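Local coordinates for protein exodeoxyribonuclease III (Methanosarcina mazei, PDB 5J8N) that probably acts as a magnesium-dependent DNA repair nuclease of the AP/ExoA family, cutting DNA at abasic sites and trimming it from 3' ends, at residues A[31-39]-A[102-111]; A[144-155]-A[219-230]. The protein carries 3 engineered substitutions. All coordinates share one frame; numbering follows the deposited sequence.

Contact 1 (A[31-39]-A[102-111]); sequences FDIVCVQET and YEDFVLLNIY. With MG (magnesium ion), chain B.
Glu38 lies over one face of the Tyr111 ring: its CB sits 4.0 Å from the ring centroid in a CH-pi contact, displaced toward the rim, while a water in the ring plane at its edge binds Tyr111 OH at 2.7 Å. The Glu38 chain runs extended beyond CG, with its carboxylate turned only slightly from the ring plane. Glutamate suits this place because its aliphatic part can lie on the tyrosine while OE1 reaches the magnesium at 2.0 Å. Of the four waters on the magnesium, one also bonds to Tyr111 OH and another donates to Glu38 OE2 at 2.6 Å. Asn12 supplies the other protein ligand.

Further along, the amides of Gln37 and Asn109 meet with their planes 87° apart. Gln37, bent at chi2, turns NE2 back to Asn109 OD1, 2.9 Å away and nearly straight at 170°; Asn109 ND2 makes a weak bond to Val36 O. Gln37 NE2 has a further partner in Ser8 and Asn109 ND2 one in Thr73, so both donors are used more than once. Beyond them the filling is apolar. Leu107 CD2 meets Ile33 CG2 tip to tip and lies near Cys35 SG, while Ile33 CD1 reaches the edge of the Phe105 ring, 3.8 Å from CZ.

The axes of strands 33-37 and 106-111 approach to 7.1 Å, inclined by 24°, and the strands belong to different sheets. Their facing side chains form part of the two-sheet core of the DNase I-like alpha/beta sandwich, ending at a magnesium site with the predicted active-site Tyr111 beside it.

Contact 2 (A[144-155]-A[219-230]); sequences KKLVICGDVNTA and WRLDYVFVSENL
Val152 and Tyr223 meet at about a right angle, the valine CG2 lying 3.4 Å from Tyr223 CD1 and also reaching the edge of the Phe225 ring in its plane. CG2, placed anti to the carbonyl carbon, is the methyl that touches both rings; a compact apolar residue suits this place. Tyr223 directs its hydroxyl past the valine to donate to Thr154 O, 2.8 Å from OH, tying the loop after strand 146-149 to its partner. On the opposite face of the sheet Asp151 and Asp222 cross at a slant: Asp222 OD1 comes within 3.3 Å of Asp151 CB, and the carboxylate planes are 48° apart. Both residues are predicted to serve catalysis; Asn10 holds Asp151 OD2, while Ser204 and His248 hold Asp222 OD2.

Antiparallel pairing positions these groups. Ile148 and Phe225 form a hydrogen-bonded pair, as do Gly150 and Tyr223; the backbone of Gly150, phi 147°, would press a side chain against the preceding carbonyl. Val147 CG1 packs 3.6 Å from Val224 CG1 on the same face as Asp151 and Asp222. At the other end, Ser227 OG sits between the backbone N and carbonyl carbon (chi1 48°), accepting from Leu146 N at 2.9 Å and donating to Asn229 OD1 at 2.6 Å. Asn229 ND2 in turn donates to Lys144 O, and Leu230 covers Val147 and the aliphatic part of Lys145.

Strand 146-149 is flanked on its other edge by parallel strand 106-111. Val147, Val224 and Val226 pack against strand 251-256 of the other sheet, Leu146 and Ile148 touch Tyr189 of strand 189-191, and Tyr129 of helix 119-141 hydrogen-bonds to Val152 O and Thr154 OG1.

How the contacts relate
The contacts, with centres 11 Å apart, meet where strands 106-111 and 146-149 run side by side in one sheet. Backbone bonds probably join Lys145 O to Val106 N at 2.8 Å and Val147 O to Leu108 N at 2.9 Å. Contact 1 links this sheet to the opposite layer, whereas contact 2 extends it through strand 222-227. The ends of strands 33-37, 106-111 and 146-149, with the start of antiparallel 222-227, bring predicted catalytic residues together: the side chain of Tyr111 is about 3 Å from that of Asp151, itself about 6 Å from the magnesium bound by Glu38. The two contacts thus supply neighbouring residues to what is probably one nuclease active site.

Contact 1 (A[31-39]-A[102-111])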
# COMPACT_ATOMS: atom_id res chain seq x y z
N PHE A 31 10.66 0.74 12.51
CA PHE A 31 10.18 1.56 11.39
C PHE A 31 9.63 2.89 11.89
O PHE A 31 8.91 2.95 12.89
CB PHE A 31 9.14 0.77 10.59
CG PHE A 31 9.77 -0.42 9.95
CD1 PHE A 31 10.54 -0.26 8.80
CD2 PHE A 31 9.70 -1.67 10.54
CE1 PHE A 31 11.20 -1.34 8.20
CE2 PHE A 31 10.39 -2.77 9.93
CZ PHE A 31 11.12 -2.59 8.77
N ASP A 32 9.96 3.96 11.16
CA ASP A 32 9.42 5.27 11.48
C ASP A 32 7.94 5.40 11.12
O ASP A 32 7.21 6.13 11.79
CB ASP A 32 10.20 6.37 10.75
CG ASP A 32 11.65 6.37 11.16
OD1 ASP A 32 11.95 6.88 12.25
OD2 ASP A 32 12.50 5.84 10.43
N ILE A 33 7.53 4.72 10.08
CA ILE A 33 6.15 4.70 9.63
C ILE A 33 5.77 3.31 9.29
O ILE A 33 6.53 2.61 8.61
CB ILE A 33 5.96 5.64 8.42
CG1 ILE A 33 6.40 7.07 8.74
CG2 ILE A 33 4.49 5.58 7.94
CD1 ILE A 33 6.37 8.01 7.49
N VAL A 34 4.62 2.87 9.81
CA VAL A 34 4.09 1.52 9.50
C VAL A 34 2.67 1.75 8.95
O VAL A 34 1.81 2.28 9.67
CB VAL A 34 4.02 0.66 10.76
CG1 VAL A 34 3.38 -0.73 10.46
CG2 VAL A 34 5.41 0.47 11.39
N CYS A 35 2.49 1.37 7.71
CA CYS A 35 1.17 1.48 7.05
C CYS A 35 0.58 0.09 6.93
O CYS A 35 1.27 -0.83 6.45
CB CYS A 35 1.28 2.11 5.65
SG CYS A 35 1.73 3.86 5.72
N VAL A 36 -0.69 -0.07 7.26
CA VAL A 36 -1.40 -1.34 7.10
C VAL A 36 -2.60 -1.12 6.19
O VAL A 36 -3.28 -0.06 6.22
CB VAL A 36 -1.81 -1.97 8.44
CG1 VAL A 36 -0.55 -2.42 9.22
CG2 VAL A 36 -2.71 -1.07 9.27
N GLN A 37 -2.86 -2.12 5.35
CA GLN A 37 -4.07 -2.15 4.52
C GLN A 37 -4.90 -3.37 4.81
O GLN A 37 -4.42 -4.44 5.22
CB GLN A 37 -3.76 -2.10 3.02
CG GLN A 37 -2.89 -0.88 2.67
CD GLN A 37 -1.42 -1.20 2.78
OE1 GLN A 37 -1.00 -2.33 2.51
NE2 GLN A 37 -0.61 -0.22 3.14
N GLU A 38 -6.18 -3.20 4.55
CA GLU A 38 -7.20 -4.23 4.76
C GLU A 38 -7.23 -4.67 6.22
O GLU A 38 -7.06 -5.82 6.59
CB GLU A 38 -7.07 -5.45 3.82
CG GLU A 38 -8.42 -6.19 3.79
CD GLU A 38 -8.44 -7.39 2.95
OE1 GLU A 38 -7.38 -7.96 2.64
OE2 GLU A 38 -9.56 -7.85 2.66
N THR A 39 -7.58 -3.71 7.06
CA THR A 39 -7.67 -3.95 8.49
C THR A 39 -8.88 -4.79 8.82
O THR A 39 -8.93 -5.50 9.82
CB THR A 39 -7.75 -2.64 9.30
OG1 THR A 39 -8.99 -1.97 8.93
CG2 THR A 39 -6.54 -1.75 8.99
N TYR A 102 3.70 14.91 6.36
CA TYR A 102 4.83 15.18 7.27
C TYR A 102 5.59 16.40 6.78
O TYR A 102 5.29 16.96 5.70
CB TYR A 102 5.72 13.95 7.39
CG TYR A 102 4.93 12.80 7.94
CD1 TYR A 102 4.71 12.68 9.32
CD2 TYR A 102 4.34 11.86 7.09
CE1 TYR A 102 3.89 11.66 9.84
CE2 TYR A 102 3.54 10.83 7.59
CZ TYR A 102 3.34 10.73 8.97
OH TYR A 102 2.51 9.75 9.47
N GLU A 103 6.58 16.87 7.56
CA GLU A 103 7.27 18.08 7.14
C GLU A 103 7.93 17.88 5.79
O GLU A 103 7.96 18.82 5.01
CB GLU A 103 8.35 18.51 8.16
CG GLU A 103 7.82 18.89 9.53
CD GLU A 103 7.03 20.18 9.54
OE1 GLU A 103 6.96 20.86 8.49
OE2 GLU A 103 6.44 20.50 10.60
N ASP A 104 8.40 16.67 5.50
CA ASP A 104 9.20 16.45 4.29
C ASP A 104 8.45 15.83 3.12
O ASP A 104 8.98 15.80 2.00
CB ASP A 104 10.39 15.56 4.63
CG ASP A 104 11.40 16.24 5.56
OD1 ASP A 104 11.98 17.24 5.12
OD2 ASP A 104 11.55 15.73 6.70
N PHE A 105 7.22 15.37 3.31
CA PHE A 105 6.49 14.75 2.22
C PHE A 105 5.08 14.47 2.65
O PHE A 105 4.78 14.43 3.85
CB PHE A 105 7.15 13.42 1.76
CG PHE A 105 7.28 12.36 2.85
CD1 PHE A 105 8.39 12.39 3.69
CD2 PHE A 105 6.31 11.39 3.04
CE1 PHE A 105 8.53 11.44 4.70
CE2 PHE A 105 6.47 10.41 4.05
CZ PHE A 105 7.56 10.44 4.87
N VAL A 106 4.24 14.23 1.66
CA VAL A 106 2.87 13.77 1.83
C VAL A 106 2.82 12.25 1.67
O VAL A 106 3.33 11.75 0.65
CB VAL A 106 1.94 14.40 0.79
CG1 VAL A 106 0.53 13.83 0.86
CG2 VAL A 106 1.91 15.96 0.97
N LEU A 107 2.19 11.53 2.61
CA LEU A 107 2.05 10.10 2.52
C LEU A 107 0.61 9.70 2.25
O LEU A 107 -0.30 10.09 3.00
CB LEU A 107 2.49 9.45 3.81
CG LEU A 107 2.34 7.94 3.89
CD1 LEU A 107 3.20 7.17 2.85
CD2 LEU A 107 2.74 7.45 5.31
N LEU A 108 0.41 8.95 1.18
CA LEU A 108 -0.92 8.39 0.87
C LEU A 108 -0.85 6.89 1.05
O LEU A 108 -0.06 6.22 0.36
CB LEU A 108 -1.35 8.72 -0.58
CG LEU A 108 -1.26 10.23 -0.96
CD1 LEU A 108 -1.74 10.40 -2.40
CD2 LEU A 108 -2.04 11.13 0.03
N ASN A 109 -1.66 6.36 1.95
CA ASN A 109 -1.73 4.95 2.26
C ASN A 109 -3.02 4.39 1.67
O ASN A 109 -4.10 4.86 2.05
CB ASN A 109 -1.68 4.80 3.78
CG ASN A 109 -1.84 3.35 4.24
OD1 ASN A 109 -1.70 2.45 3.42
ND2 ASN A 109 -2.06 3.13 5.55
N ILE A 110 -2.92 3.46 0.74
CA ILE A 110 -4.09 3.07 -0.06
C ILE A 110 -4.27 1.57 -0.21
O ILE A 110 -3.29 0.86 -0.51
CB ILE A 110 -4.00 3.71 -1.48
CG1 ILE A 110 -3.70 5.22 -1.37
CG2 ILE A 110 -5.30 3.45 -2.29
CD1 ILE A 110 -3.53 5.90 -2.73
N TYR A 111 -5.50 1.12 -0.02
CA TYR A 111 -5.91 -0.24 -0.34
C TYR A 111 -6.73 -0.15 -1.62
O TYR A 111 -7.94 0.11 -1.59
CB TYR A 111 -6.74 -0.85 0.83
CG TYR A 111 -7.25 -2.22 0.59
CD1 TYR A 111 -6.45 -3.19 -0.00
CD2 TYR A 111 -8.55 -2.56 0.93
CE1 TYR A 111 -6.95 -4.47 -0.28
CE2 TYR A 111 -9.02 -3.88 0.72
CZ TYR A 111 -8.20 -4.82 0.09
OH TYR A 111 -8.66 -6.09 -0.16
MG MG B . -7.02 -9.66 1.56
O HOH W 1 -11.35 -6.47 0.05
O HOH W 2 -9.05 -9.98 1.29
O HOH W 3 -6.93 -8.31 -0.11
O HOH W 4 -6.62 -11.25 0.38
O HOH W 5 -4.96 -9.50 1.86

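Contact 2 (A[144-155]-A[219-230])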
# COMPACT_ATOMS: atom_id res chain seq x y z
N LYS A 144 4.03 19.32 -3.93
CA LYS A 144 4.19 18.34 -2.88
C LYS A 144 5.17 17.28 -3.32
O LYS A 144 5.27 16.95 -4.51
CB LYS A 144 2.85 17.68 -2.52
CG LYS A 144 1.80 18.62 -1.96
CD LYS A 144 2.29 19.39 -0.79
CE LYS A 144 1.14 20.19 -0.19
NZ LYS A 144 1.58 21.05 0.96
N LYS A 145 5.83 16.67 -2.33
CA LYS A 145 6.62 15.43 -2.50
C LYS A 145 5.73 14.32 -2.07
O LYS A 145 5.32 14.31 -0.90
CB LYS A 145 7.93 15.50 -1.67
CG LYS A 145 8.97 16.50 -2.26
CD LYS A 145 9.39 17.54 -1.22
CE LYS A 145 10.52 16.99 -0.34
NZ LYS A 145 10.74 17.71 0.99
N LEU A 146 5.41 13.38 -2.96
CA LEU A 146 4.43 12.34 -2.68
C LEU A 146 5.05 10.99 -2.51
O LEU A 146 5.81 10.54 -3.37
CB LEU A 146 3.44 12.25 -3.85
CG LEU A 146 2.55 13.49 -3.91
CD1 LEU A 146 2.00 13.72 -5.31
CD2 LEU A 146 1.41 13.36 -2.91
N VAL A 147 4.66 10.30 -1.44
CA VAL A 147 4.99 8.91 -1.22
C VAL A 147 3.64 8.20 -1.19
O VAL A 147 2.75 8.61 -0.42
CB VAL A 147 5.72 8.70 0.12
CG1 VAL A 147 5.99 7.22 0.36
CG2 VAL A 147 6.99 9.45 0.09
N ILE A 148 3.46 7.18 -2.02
CA ILE A 148 2.21 6.45 -2.09
C ILE A 148 2.49 5.01 -1.85
O ILE A 148 3.19 4.35 -2.62
CB ILE A 148 1.53 6.61 -3.48
CG1 ILE A 148 1.32 8.11 -3.76
CG2 ILE A 148 0.21 5.85 -3.52
CD1 ILE A 148 2.10 8.60 -5.00
N CYS A 149 1.94 4.47 -0.77
CA CYS A 149 2.21 3.03 -0.52
C CYS A 149 0.89 2.30 -0.44
O CYS A 149 -0.15 2.82 0.01
CB CYS A 149 2.99 2.82 0.77
SG CYS A 149 2.24 3.43 2.30
N GLY A 150 0.98 1.01 -0.77
CA GLY A 150 -0.15 0.15 -0.49
C GLY A 150 -0.27 -0.94 -1.51
O GLY A 150 0.66 -1.29 -2.26
N ASP A 151 -1.46 -1.54 -1.49
CA ASP A 151 -1.80 -2.72 -2.27
C ASP A 151 -2.53 -2.23 -3.49
O ASP A 151 -3.69 -1.82 -3.40
CB ASP A 151 -2.64 -3.63 -1.40
CG ASP A 151 -3.16 -4.83 -2.10
OD1 ASP A 151 -2.84 -5.07 -3.28
OD2 ASP A 151 -3.94 -5.58 -1.45
N VAL A 152 -1.82 -2.26 -4.62
CA VAL A 152 -2.38 -1.78 -5.89
C VAL A 152 -3.30 -2.85 -6.48
O VAL A 152 -4.11 -2.56 -7.37
CB VAL A 152 -1.19 -1.44 -6.81
CG1 VAL A 152 -1.64 -1.05 -8.22
CG2 VAL A 152 -0.38 -0.31 -6.17
N ASN A 153 -3.17 -4.11 -6.04
CA ASN A 153 -3.99 -5.21 -6.57
C ASN A 153 -3.79 -5.43 -8.07
O ASN A 153 -4.65 -6.04 -8.72
CB ASN A 153 -5.49 -5.04 -6.21
CG ASN A 153 -5.87 -5.81 -4.97
OD1 ASN A 153 -5.57 -7.00 -4.87
ND2 ASN A 153 -6.43 -5.12 -3.98
N THR A 154 -2.61 -5.04 -8.57
CA THR A 154 -2.21 -5.30 -9.95
C THR A 154 -0.72 -5.55 -10.00
O THR A 154 0.03 -4.85 -9.28
CB THR A 154 -2.55 -4.07 -10.88
OG1 THR A 154 -3.97 -3.85 -10.86
CG2 THR A 154 -2.15 -4.31 -12.33
N ALA A 155 -0.31 -6.55 -10.79
CA ALA A 155 1.10 -6.78 -11.11
C ALA A 155 1.39 -6.03 -12.40
O ALA A 155 0.76 -6.28 -13.42
CB ALA A 155 1.36 -8.32 -11.27
N TRP A 219 2.91 -12.85 -6.76
CA TRP A 219 2.62 -11.63 -7.54
C TRP A 219 3.16 -10.47 -6.77
O TRP A 219 3.03 -10.47 -5.54
CB TRP A 219 1.10 -11.43 -7.71
CG TRP A 219 0.30 -12.48 -8.38
CD1 TRP A 219 0.27 -13.83 -8.14
CD2 TRP A 219 -0.72 -12.23 -9.36
NE1 TRP A 219 -0.67 -14.44 -8.94
CE2 TRP A 219 -1.30 -13.47 -9.69
CE3 TRP A 219 -1.18 -11.05 -9.99
CZ2 TRP A 219 -2.34 -13.59 -10.62
CZ3 TRP A 219 -2.25 -11.18 -10.94
CH2 TRP A 219 -2.80 -12.44 -11.22
N ARG A 220 3.69 -9.45 -7.44
CA ARG A 220 4.03 -8.19 -6.75
C ARG A 220 2.84 -7.25 -6.89
O ARG A 220 2.62 -6.65 -7.95
CB ARG A 220 5.30 -7.58 -7.34
CG ARG A 220 5.87 -6.51 -6.42
CD ARG A 220 7.31 -6.10 -6.84
NE ARG A 220 7.31 -5.47 -8.18
CZ ARG A 220 7.39 -4.16 -8.43
NH1 ARG A 220 7.37 -3.70 -9.69
NH2 ARG A 220 7.55 -3.26 -7.44
N LEU A 221 2.05 -7.19 -5.83
CA LEU A 221 0.84 -6.35 -5.76
C LEU A 221 1.03 -5.11 -4.93
O LEU A 221 0.18 -4.21 -4.97
CB LEU A 221 -0.33 -7.14 -5.15
CG LEU A 221 -0.64 -8.46 -5.88
CD1 LEU A 221 -1.83 -9.14 -5.23
CD2 LEU A 221 -0.98 -8.17 -7.37
N ASP A 222 2.11 -5.09 -4.13
CA ASP A 222 2.31 -4.02 -3.14
C ASP A 222 3.51 -3.22 -3.55
O ASP A 222 4.55 -3.78 -3.92
CB ASP A 222 2.52 -4.64 -1.74
CG ASP A 222 1.34 -5.48 -1.37
OD1 ASP A 222 0.33 -4.91 -0.90
OD2 ASP A 222 1.38 -6.71 -1.61
N TYR A 223 3.39 -1.89 -3.44
CA TYR A 223 4.38 -0.97 -4.00
C TYR A 223 4.56 0.24 -3.09
O TYR A 223 3.66 0.56 -2.30
CB TYR A 223 3.90 -0.44 -5.36
CG TYR A 223 3.61 -1.45 -6.44
CD1 TYR A 223 2.43 -2.21 -6.42
CD2 TYR A 223 4.45 -1.56 -7.55
CE1 TYR A 223 2.13 -3.11 -7.43
CE2 TYR A 223 4.17 -2.48 -8.59
CZ TYR A 223 2.98 -3.21 -8.51
OH TYR A 223 2.69 -4.05 -9.57
N VAL A 224 5.68 0.90 -3.25
CA VAL A 224 5.76 2.28 -2.77
C VAL A 224 6.19 3.10 -3.95
O VAL A 224 7.26 2.88 -4.55
CB VAL A 224 6.70 2.50 -1.56
CG1 VAL A 224 6.55 3.93 -1.05
CG2 VAL A 224 6.42 1.49 -0.43
N PHE A 225 5.38 4.08 -4.34
CA PHE A 225 5.68 5.01 -5.41
C PHE A 225 6.12 6.33 -4.85
O PHE A 225 5.69 6.72 -3.75
CB PHE A 225 4.46 5.25 -6.29
CG PHE A 225 3.83 3.99 -6.80
CD1 PHE A 225 4.38 3.32 -7.91
CD2 PHE A 225 2.73 3.48 -6.18
CE1 PHE A 225 3.77 2.14 -8.39
CE2 PHE A 225 2.11 2.31 -6.65
CZ PHE A 225 2.67 1.63 -7.75
N VAL A 226 6.99 7.00 -5.56
CA VAL A 226 7.35 8.40 -5.18
C VAL A 226 7.22 9.28 -6.38
O VAL A 226 7.47 8.88 -7.52
CB VAL A 226 8.76 8.52 -4.56
CG1 VAL A 226 8.84 7.68 -3.25
CG2 VAL A 226 9.87 8.14 -5.57
N SER A 227 6.81 10.53 -6.16
CA SER A 227 6.92 11.52 -7.22
C SER A 227 8.40 11.72 -7.57
O SER A 227 9.29 11.53 -6.74
CB SER A 227 6.29 12.84 -6.79
OG SER A 227 6.75 13.20 -5.48
N GLU A 228 8.64 12.08 -8.82
CA GLU A 228 10.00 12.22 -9.33
C GLU A 228 10.86 13.15 -8.50
O GLU A 228 12.08 12.94 -8.41
CB GLU A 228 9.93 12.73 -10.80
CG GLU A 228 11.25 13.24 -11.39
CD GLU A 228 12.23 12.14 -11.59
OE1 GLU A 228 13.46 12.42 -11.53
OE2 GLU A 228 11.78 10.99 -11.83
N ASN A 229 10.23 14.19 -7.92
CA ASN A 229 11.02 15.12 -7.12
C ASN A 229 11.62 14.46 -5.85
O ASN A 229 12.53 15.06 -5.26
CB ASN A 229 10.21 16.36 -6.72
CG ASN A 229 8.95 16.03 -5.94
OD1 ASN A 229 8.72 14.91 -5.51
ND2 ASN A 229 8.11 17.06 -5.73
N LEU A 230 11.24 13.23 -5.52
CA LEU A 230 11.86 12.49 -4.41
C LEU A 230 12.96 11.50 -4.83
O LEU A 230 13.54 10.82 -3.97
CB LEU A 230 10.77 11.74 -3.64
CG LEU A 230 9.93 12.60 -2.69
CD1 LEU A 230 8.78 11.79 -2.14
CD2 LEU A 230 10.80 13.06 -1.51